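PDB 1WXQ: GTP-binding protein from Pyrococcus horikoshii, which is of unknown function but probably binds GTP and may hydrolyse nucleotides, as expected of an Obg-like GTPase carrying a TGS domain. Local coordinates for residues 313-325 / 337-349. Numbering follows the deposited sequence.
Sequences VFDLLKLIPVYPV and NVLPHVFLMKKGS
I320 and V322 pair with M345 and F343 in antiparallel, hydrogen-bonded register, adding 343-346 to strand 319-325 at the margin of the sheet. I320 N donates its N-H to M345 O at 2.8 Å, and M345 N returns a nearly straight bond (170°) to I320 O. F343 N likewise meets V322 O at 2.8 Å, whereas the reverse bond is weak. Beyond the pairs, K347 N reaches K318 O, and the K346 ammonium, carried by a chain bent at chi2 (86°), bonds L317 O from above the carbonyl plane.

Apolar contacts fall on both faces. On one, the L344 and L319 side chains cross at about a right angle, their CD1 atoms 3.6 Å apart, and L344 CD1 also touches V313 CG1; on the other, M345 CG lies against V322 CB. Farther along, V342 CB sits over one face of the Y323 ring in a CH-pi contact, 3.8 Å from the centroid, while L339 CD2 meets Y323 CB. A serine in place of Y323 would probably leave V342 without its aromatic partner and open a gap beside it.

The four-stranded mixed sheet is consistent with the ubiquitin-like fold of a TGS domain: strand 319-325 lies between 343-346 and 388-394, helix 351-358 covers V322 and F343, and strand 68-77 meets P321 and L344.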
ATOM      1  N   VAL A 313      -1.117   3.293   2.149  1.00 24.82           N
ATOM      2  CA  VAL A 313       0.193   3.868   2.447  1.00 26.96           C
ATOM      3  C   VAL A 313       0.542   4.013   3.927  1.00 27.13           C
ATOM      4  O   VAL A 313       1.577   3.508   4.384  1.00 25.51           O
ATOM      5  CB  VAL A 313       0.325   5.273   1.777  1.00 27.58           C
ATOM      6  CG1 VAL A 313       1.693   5.875   2.056  1.00 27.73           C
ATOM      7  CG2 VAL A 313       0.107   5.148   0.273  1.00 30.18           C
ATOM      8  N   PHE A 314      -0.328   4.711   4.655  1.00 29.57           N
ATOM      9  CA  PHE A 314      -0.147   4.997   6.077  1.00 31.88           C
ATOM     10  C   PHE A 314      -0.547   3.892   7.060  1.00 34.55           C
ATOM     11  O   PHE A 314       0.019   3.780   8.142  1.00 37.46           O
ATOM     12  CB  PHE A 314      -0.937   6.255   6.441  1.00 30.12           C
ATOM     13  CG  PHE A 314      -0.581   7.458   5.618  1.00 32.67           C
ATOM     14  CD1 PHE A 314       0.759   7.834   5.439  1.00 33.00           C
ATOM     15  CD2 PHE A 314      -1.585   8.228   5.032  1.00 29.91           C
ATOM     16  CE1 PHE A 314       1.097   8.966   4.680  1.00 26.18           C
ATOM     17  CE2 PHE A 314      -1.268   9.363   4.273  1.00 30.92           C
ATOM     18  CZ  PHE A 314       0.081   9.734   4.096  1.00 33.61           C
ATOM     19  N   ASP A 315      -1.532   3.085   6.694  1.00 37.34           N
ATOM     20  CA  ASP A 315      -2.002   2.036   7.584  1.00 37.06           C
ATOM     21  C   ASP A 315      -1.504   0.651   7.224  1.00 34.44           C
ATOM     22  O   ASP A 315      -0.736   0.054   7.979  1.00 33.24           O
ATOM     23  CB  ASP A 315      -3.523   2.032   7.605  1.00 37.75           C
ATOM     24  CG  ASP A 315      -4.074   1.257   8.758  1.00 43.70           C
ATOM     25  OD1 ASP A 315      -3.458   0.233   9.120  1.00 48.77           O
ATOM     26  OD2 ASP A 315      -5.126   1.666   9.294  1.00 53.30           O
ATOM     27  N   LEU A 316      -1.954   0.125   6.089  1.00 33.40           N
ATOM     28  CA  LEU A 316      -1.526  -1.206   5.668  1.00 31.89           C
ATOM     29  C   LEU A 316      -0.015  -1.309   5.754  1.00 31.31           C
ATOM     30  O   LEU A 316       0.526  -2.047   6.554  1.00 32.95           O
ATOM     31  CB  LEU A 316      -1.913  -1.482   4.219  1.00 31.63           C
ATOM     32  CG  LEU A 316      -3.074  -2.356   3.767  1.00 31.84           C
ATOM     33  CD1 LEU A 316      -2.633  -3.038   2.467  1.00 32.49           C
ATOM     34  CD2 LEU A 316      -3.437  -3.408   4.807  1.00 38.65           C
ATOM     35  N   LEU A 317       0.661  -0.547   4.910  1.00 32.04           N
ATOM     36  CA  LEU A 317       2.111  -0.576   4.867  1.00 31.21           C
ATOM     37  C   LEU A 317       2.757   0.188   6.010  1.00 30.74           C
ATOM     38  O   LEU A 317       3.955   0.067   6.236  1.00 33.06           O
ATOM     39  CB  LEU A 317       2.585  -0.043   3.504  1.00 31.64           C
ATOM     40  CG  LEU A 317       1.879  -0.770   2.345  1.00 31.46           C
ATOM     41  CD1 LEU A 317       2.321  -0.217   1.020  1.00 29.88           C
ATOM     42  CD2 LEU A 317       2.168  -2.256   2.426  1.00 27.65           C
ATOM     43  N   LYS A 318       1.959   0.969   6.731  1.00 32.32           N
ATOM     44  CA  LYS A 318       2.441   1.746   7.863  1.00 33.09           C
ATOM     45  C   LYS A 318       3.625   2.657   7.541  1.00 32.52           C
ATOM     46  O   LYS A 318       4.611   2.712   8.281  1.00 32.79           O
ATOM     47  CB  LYS A 318       2.813   0.811   9.017  1.00 35.73           C
ATOM     48  CG  LYS A 318       1.657  -0.039   9.529  1.00 42.49           C
ATOM     49  CD  LYS A 318       1.780  -0.298  11.027  1.00 53.35           C
ATOM     50  CE  LYS A 318       3.086  -1.016  11.389  1.00 60.38           C
ATOM     51  NZ  LYS A 318       3.308  -1.080  12.864  1.00 60.13           N
ATOM     52  N   LEU A 319       3.535   3.368   6.425  1.00 30.86           N
ATOM     53  CA  LEU A 319       4.590   4.287   6.037  1.00 29.04           C
ATOM     54  C   LEU A 319       4.325   5.624   6.729  1.00 28.93           C
ATOM     55  O   LEU A 319       3.184   5.949   7.053  1.00 29.41           O
ATOM     56  CB  LEU A 319       4.601   4.457   4.521  1.00 26.90           C
ATOM     57  CG  LEU A 319       4.796   3.142   3.751  1.00 26.64           C
ATOM     58  CD1 LEU A 319       4.506   3.349   2.278  1.00 26.29           C
ATOM     59  CD2 LEU A 319       6.218   2.634   3.947  1.00 24.28           C
ATOM     60  N   ILE A 320       5.387   6.374   6.998  1.00 28.82           N
ATOM     61  CA  ILE A 320       5.260   7.684   7.631  1.00 26.78           C
ATOM     62  C   ILE A 320       6.142   8.631   6.842  1.00 26.36           C
ATOM     63  O   ILE A 320       7.212   8.243   6.389  1.00 25.18           O
ATOM     64  CB  ILE A 320       5.756   7.666   9.088  1.00 25.29           C
ATOM     65  CG1 ILE A 320       7.196   7.145   9.141  1.00 26.78           C
ATOM     66  CG2 ILE A 320       4.823   6.831   9.953  1.00 21.31           C
ATOM     67  CD1 ILE A 320       7.860   7.354  10.505  1.00 23.19           C
ATOM     68  N   PRO A 321       5.702   9.881   6.652  1.00 26.59           N
ATOM     69  CA  PRO A 321       6.512  10.852   5.897  1.00 25.88           C
ATOM     70  C   PRO A 321       7.689  11.360   6.759  1.00 26.85           C
ATOM     71  O   PRO A 321       7.546  11.555   7.963  1.00 28.94           O
ATOM     72  CB  PRO A 321       5.516  11.976   5.568  1.00 22.56           C
ATOM     73  CG  PRO A 321       4.148  11.401   5.905  1.00 28.85           C
ATOM     74  CD  PRO A 321       4.424  10.480   7.065  1.00 27.88           C
ATOM     75  N   VAL A 322       8.845  11.569   6.138  1.00 26.68           N
ATOM     76  CA  VAL A 322      10.035  12.036   6.844  1.00 27.60           C
ATOM     77  C   VAL A 322      10.871  12.913   5.908  1.00 28.09           C
ATOM     78  O   VAL A 322      11.075  12.571   4.747  1.00 28.80           O
ATOM     79  CB  VAL A 322      10.873  10.826   7.334  1.00 27.96           C
ATOM     80  CG1 VAL A 322      12.232  11.283   7.845  1.00 31.39           C
ATOM     81  CG2 VAL A 322      10.116  10.091   8.426  1.00 22.85           C
ATOM     82  N   TYR A 323      11.357  14.040   6.415  1.00 28.51           N
ATOM     83  CA  TYR A 323      12.134  14.980   5.598  1.00 30.21           C
ATOM     84  C   TYR A 323      13.550  15.250   6.081  1.00 30.10           C
ATOM     85  O   TYR A 323      13.740  15.775   7.175  1.00 27.47           O
ATOM     86  CB  TYR A 323      11.423  16.335   5.523  1.00 30.37           C
ATOM     87  CG  TYR A 323      10.022  16.300   4.960  1.00 31.57           C
ATOM     88  CD1 TYR A 323       8.956  15.791   5.701  1.00 30.00           C
ATOM     89  CD2 TYR A 323       9.754  16.833   3.700  1.00 30.63           C
ATOM     90  CE1 TYR A 323       7.653  15.824   5.203  1.00 30.32           C
ATOM     91  CE2 TYR A 323       8.457  16.871   3.196  1.00 30.97           C
ATOM     92  CZ  TYR A 323       7.412  16.371   3.949  1.00 27.32           C
ATOM     93  OH  TYR A 323       6.129  16.450   3.450  1.00 25.91           O
ATOM     94  N   PRO A 324      14.561  14.907   5.261  1.00 32.96           N
ATOM     95  CA  PRO A 324      15.972  15.119   5.597  1.00 33.70           C
ATOM     96  C   PRO A 324      16.441  16.487   5.123  1.00 35.79           C
ATOM     97  O   PRO A 324      16.196  16.880   3.978  1.00 35.16           O
ATOM     98  CB  PRO A 324      16.668  14.001   4.847  1.00 32.26           C
ATOM     99  CG  PRO A 324      15.895  13.957   3.591  1.00 33.93           C
ATOM    100  CD  PRO A 324      14.448  14.027   4.084  1.00 34.17           C
ATOM    101  N   VAL A 325      17.125  17.198   6.011  1.00 38.57           N
ATOM    102  CA  VAL A 325      17.643  18.524   5.711  1.00 40.76           C
ATOM    103  C   VAL A 325      19.157  18.579   5.895  1.00 44.35           C
ATOM    104  O   VAL A 325      19.781  17.607   6.335  1.00 43.92           O
ATOM    105  CB  VAL A 325      17.004  19.590   6.633  1.00 40.49           C
ATOM    106  CG1 VAL A 325      15.518  19.730   6.315  1.00 41.41           C
ATOM    107  CG2 VAL A 325      17.203  19.202   8.091  1.00 36.40           C
ATOM    108  N   ASN A 337      17.778  24.807  -0.976  1.00 52.15           N
ATOM    109  CA  ASN A 337      16.319  24.801  -0.934  1.00 51.21           C
ATOM    110  C   ASN A 337      15.816  24.242   0.398  1.00 49.91           C
ATOM    111  O   ASN A 337      16.485  23.469   1.065  1.00 49.81           O
ATOM    112  CB  ASN A 337      15.807  23.936  -2.086  1.00 51.92           C
ATOM    113  CG  ASN A 337      16.409  24.416  -3.378  1.00 50.47           C
ATOM    114  OD1 ASN A 337      17.555  24.129  -3.702  1.00 44.47           O
ATOM    115  ND2 ASN A 337      15.579  25.119  -4.171  1.00 52.70           N
ATOM    116  N   VAL A 338      14.609  24.685   0.804  1.00 47.30           N
ATOM    117  CA  VAL A 338      14.082  24.248   2.095  1.00 45.32           C
ATOM    118  C   VAL A 338      13.104  23.079   1.949  1.00 43.62           C
ATOM    119  O   VAL A 338      12.258  23.052   1.065  1.00 41.86           O
ATOM    120  CB  VAL A 338      13.375  25.439   2.741  1.00 45.01           C
ATOM    121  CG1 VAL A 338      12.431  26.085   1.730  1.00 46.31           C
ATOM    122  CG2 VAL A 338      12.576  24.975   3.941  1.00 47.36           C
ATOM    123  N   LEU A 339      13.253  22.099   2.848  1.00 40.84           N
ATOM    124  CA  LEU A 339      12.454  20.866   2.852  1.00 38.47           C
ATOM    125  C   LEU A 339      12.284  20.284   1.454  1.00 37.43           C
ATOM    126  O   LEU A 339      11.172  19.960   1.048  1.00 36.59           O
ATOM    127  CB  LEU A 339      11.077  21.110   3.470  1.00 37.18           C
ATOM    128  CG  LEU A 339      11.042  21.414   4.970  1.00 38.50           C
ATOM    129  CD1 LEU A 339       9.617  21.713   5.400  1.00 37.28           C
ATOM    130  CD2 LEU A 339      11.587  20.235   5.748  1.00 35.53           C
ATOM    131  N   PRO A 340      13.397  20.123   0.710  1.00 36.63           N
ATOM    132  CA  PRO A 340      13.447  19.589  -0.659  1.00 36.05           C
ATOM    133  C   PRO A 340      12.834  18.210  -0.912  1.00 34.78           C
ATOM    134  O   PRO A 340      12.084  18.037  -1.875  1.00 35.32           O
ATOM    135  CB  PRO A 340      14.942  19.606  -0.986  1.00 35.09           C
ATOM    136  CG  PRO A 340      15.446  20.748  -0.161  1.00 37.15           C
ATOM    137  CD  PRO A 340      14.752  20.499   1.152  1.00 34.62           C
ATOM    138  N   HIS A 341      13.157  17.230  -0.073  1.00 32.40           N
ATOM    139  CA  HIS A 341      12.615  15.889  -0.288  1.00 29.78           C
ATOM    140  C   HIS A 341      11.865  15.272   0.880  1.00 25.56           C
ATOM    141  O   HIS A 341      12.058  15.641   2.038  1.00 22.21           O
ATOM    142  CB  HIS A 341      13.722  14.925  -0.709  1.00 28.87           C
ATOM    143  CG  HIS A 341      14.554  15.423  -1.840  1.00 32.72           C
ATOM    144  ND1 HIS A 341      15.572  16.334  -1.666  1.00 32.88           N
ATOM    145  CD2 HIS A 341      14.515  15.145  -3.165  1.00 36.67           C
ATOM    146  CE1 HIS A 341      16.129  16.594  -2.836  1.00 32.55           C
ATOM    147  NE2 HIS A 341      15.507  15.887  -3.762  1.00 35.05           N
ATOM    148  N   VAL A 342      11.011  14.313   0.540  1.00 25.02           N
ATOM    149  CA  VAL A 342      10.214  13.593   1.518  1.00 24.84           C
ATOM    150  C   VAL A 342      10.326  12.112   1.223  1.00 24.95           C
ATOM    151  O   VAL A 342      10.264  11.695   0.067  1.00 26.56           O
ATOM    152  CB  VAL A 342       8.718  13.970   1.434  1.00 23.62           C
ATOM    153  CG1 VAL A 342       8.202  13.730   0.020  1.00 22.32           C
ATOM    154  CG2 VAL A 342       7.920  13.140   2.424  1.00 21.64           C
ATOM    155  N   PHE A 343      10.475  11.314   2.269  1.00 26.03           N
ATOM    156  CA  PHE A 343      10.561   9.875   2.078  1.00 27.03           C
ATOM    157  C   PHE A 343       9.550   9.106   2.921  1.00 28.26           C
ATOM    158  O   PHE A 343       9.277   9.443   4.078  1.00 29.66           O
ATOM    159  CB  PHE A 343      11.986   9.392   2.368  1.00 26.71           C
ATOM    160  CG  PHE A 343      12.990   9.842   1.339  1.00 23.13           C
ATOM    161  CD1 PHE A 343      13.050   9.231   0.092  1.00 24.12           C
ATOM    162  CD2 PHE A 343      13.841  10.914   1.597  1.00 23.15           C
ATOM    163  CE1 PHE A 343      13.945   9.682  -0.890  1.00 25.62           C
ATOM    164  CE2 PHE A 343      14.738  11.375   0.622  1.00 24.90           C
ATOM    165  CZ  PHE A 343      14.788  10.758  -0.620  1.00 24.28           C
ATOM    166  N   LEU A 344       8.961   8.094   2.302  1.00 26.76           N
ATOM    167  CA  LEU A 344       8.010   7.231   2.973  1.00 26.86           C
ATOM    168  C   LEU A 344       8.881   6.186   3.681  1.00 29.51           C
ATOM    169  O   LEU A 344       9.504   5.340   3.034  1.00 30.04           O
ATOM    170  CB  LEU A 344       7.101   6.560   1.935  1.00 26.92           C
ATOM    171  CG  LEU A 344       5.948   7.293   1.220  1.00 26.62           C
ATOM    172  CD1 LEU A 344       5.041   6.346   0.426  1.00 25.25           C
ATOM    173  CD2 LEU A 344       5.151   8.047   2.276  1.00 26.54           C
HETATM  174  N   MSE A 345       8.954   6.273   5.003  1.00 30.08           N
HETATM  175  CA  MSE A 345       9.731   5.335   5.800  1.00 31.43           C
HETATM  176  C   MSE A 345       8.792   4.361   6.512  1.00 31.58           C
HETATM  177  O   MSE A 345       7.685   4.725   6.898  1.00 32.94           O
HETATM  178  CB  MSE A 345      10.542   6.081   6.860  1.00 32.40           C
HETATM  179  CG  MSE A 345      11.407   7.201   6.312  1.00 34.52           C
HETATM  180 SE   MSE A 345      12.489   6.566   4.861  1.00 46.02          SE
HETATM  181  CE  MSE A 345      13.696   5.443   5.890  1.00 35.04           C
ATOM    182  N   LYS A 346       9.246   3.129   6.695  1.00 32.18           N
ATOM    183  CA  LYS A 346       8.455   2.161   7.403  1.00 34.07           C
ATOM    184  C   LYS A 346       8.562   2.451   8.879  1.00 32.31           C
ATOM    185  O   LYS A 346       9.609   2.822   9.391  1.00 28.66           O
ATOM    186  CB  LYS A 346       9.022   0.774   7.100  1.00 33.00           C
ATOM    187  CG  LYS A 346       8.366  -0.318   7.946  1.00 40.93           C
ATOM    188  CD  LYS A 346       7.076  -0.844   7.314  1.00 45.74           C
ATOM    189  CE  LYS A 346       6.386  -1.898   8.184  1.00 50.31           C
ATOM    190  NZ  LYS A 346       5.249  -2.465   7.462  1.00 51.52           N
ATOM    191  N   LYS A 347       7.464   2.360   9.625  1.00 32.89           N
ATOM    192  CA  LYS A 347       7.539   2.671  11.057  1.00 34.33           C
ATOM    193  C   LYS A 347       8.551   1.698  11.659  1.00 33.45           C
ATOM    194  O   LYS A 347       8.554   0.504  11.331  1.00 30.31           O
ATOM    195  CB  LYS A 347       6.164   2.535  11.744  1.00 34.70           C
ATOM    196  CG  LYS A 347       5.147   3.615  11.331  1.00 39.33           C
ATOM    197  CD  LYS A 347       3.841   3.532  12.131  1.00 41.53           C
ATOM    198  CE  LYS A 347       2.954   4.798  11.980  1.00 46.39           C
ATOM    199  NZ  LYS A 347       2.387   5.079  10.601  1.00 46.17           N
ATOM    200  N   GLY A 348       9.428   2.225  12.510  1.00 33.59           N
ATOM    201  CA  GLY A 348      10.467   1.415  13.127  1.00 32.24           C
ATOM    202  C   GLY A 348      11.812   1.779  12.513  1.00 33.04           C
ATOM    203  O   GLY A 348      12.875   1.310  12.936  1.00 33.11           O
ATOM    204  N   SER A 349      11.757   2.620  11.485  1.00 32.42           N
ATOM    205  CA  SER A 349      12.963   3.074  10.818  1.00 30.84           C
ATOM    206  C   SER A 349      13.706   4.008  11.761  1.00 30.22           C
ATOM    207  O   SER A 349      13.149   4.480  12.755  1.00 29.97           O
ATOM    208  CB  SER A 349      12.609   3.815   9.528  1.00 30.58           C
ATOM    209  OG  SER A 349      12.099   2.919   8.560  1.00 31.41           O
TER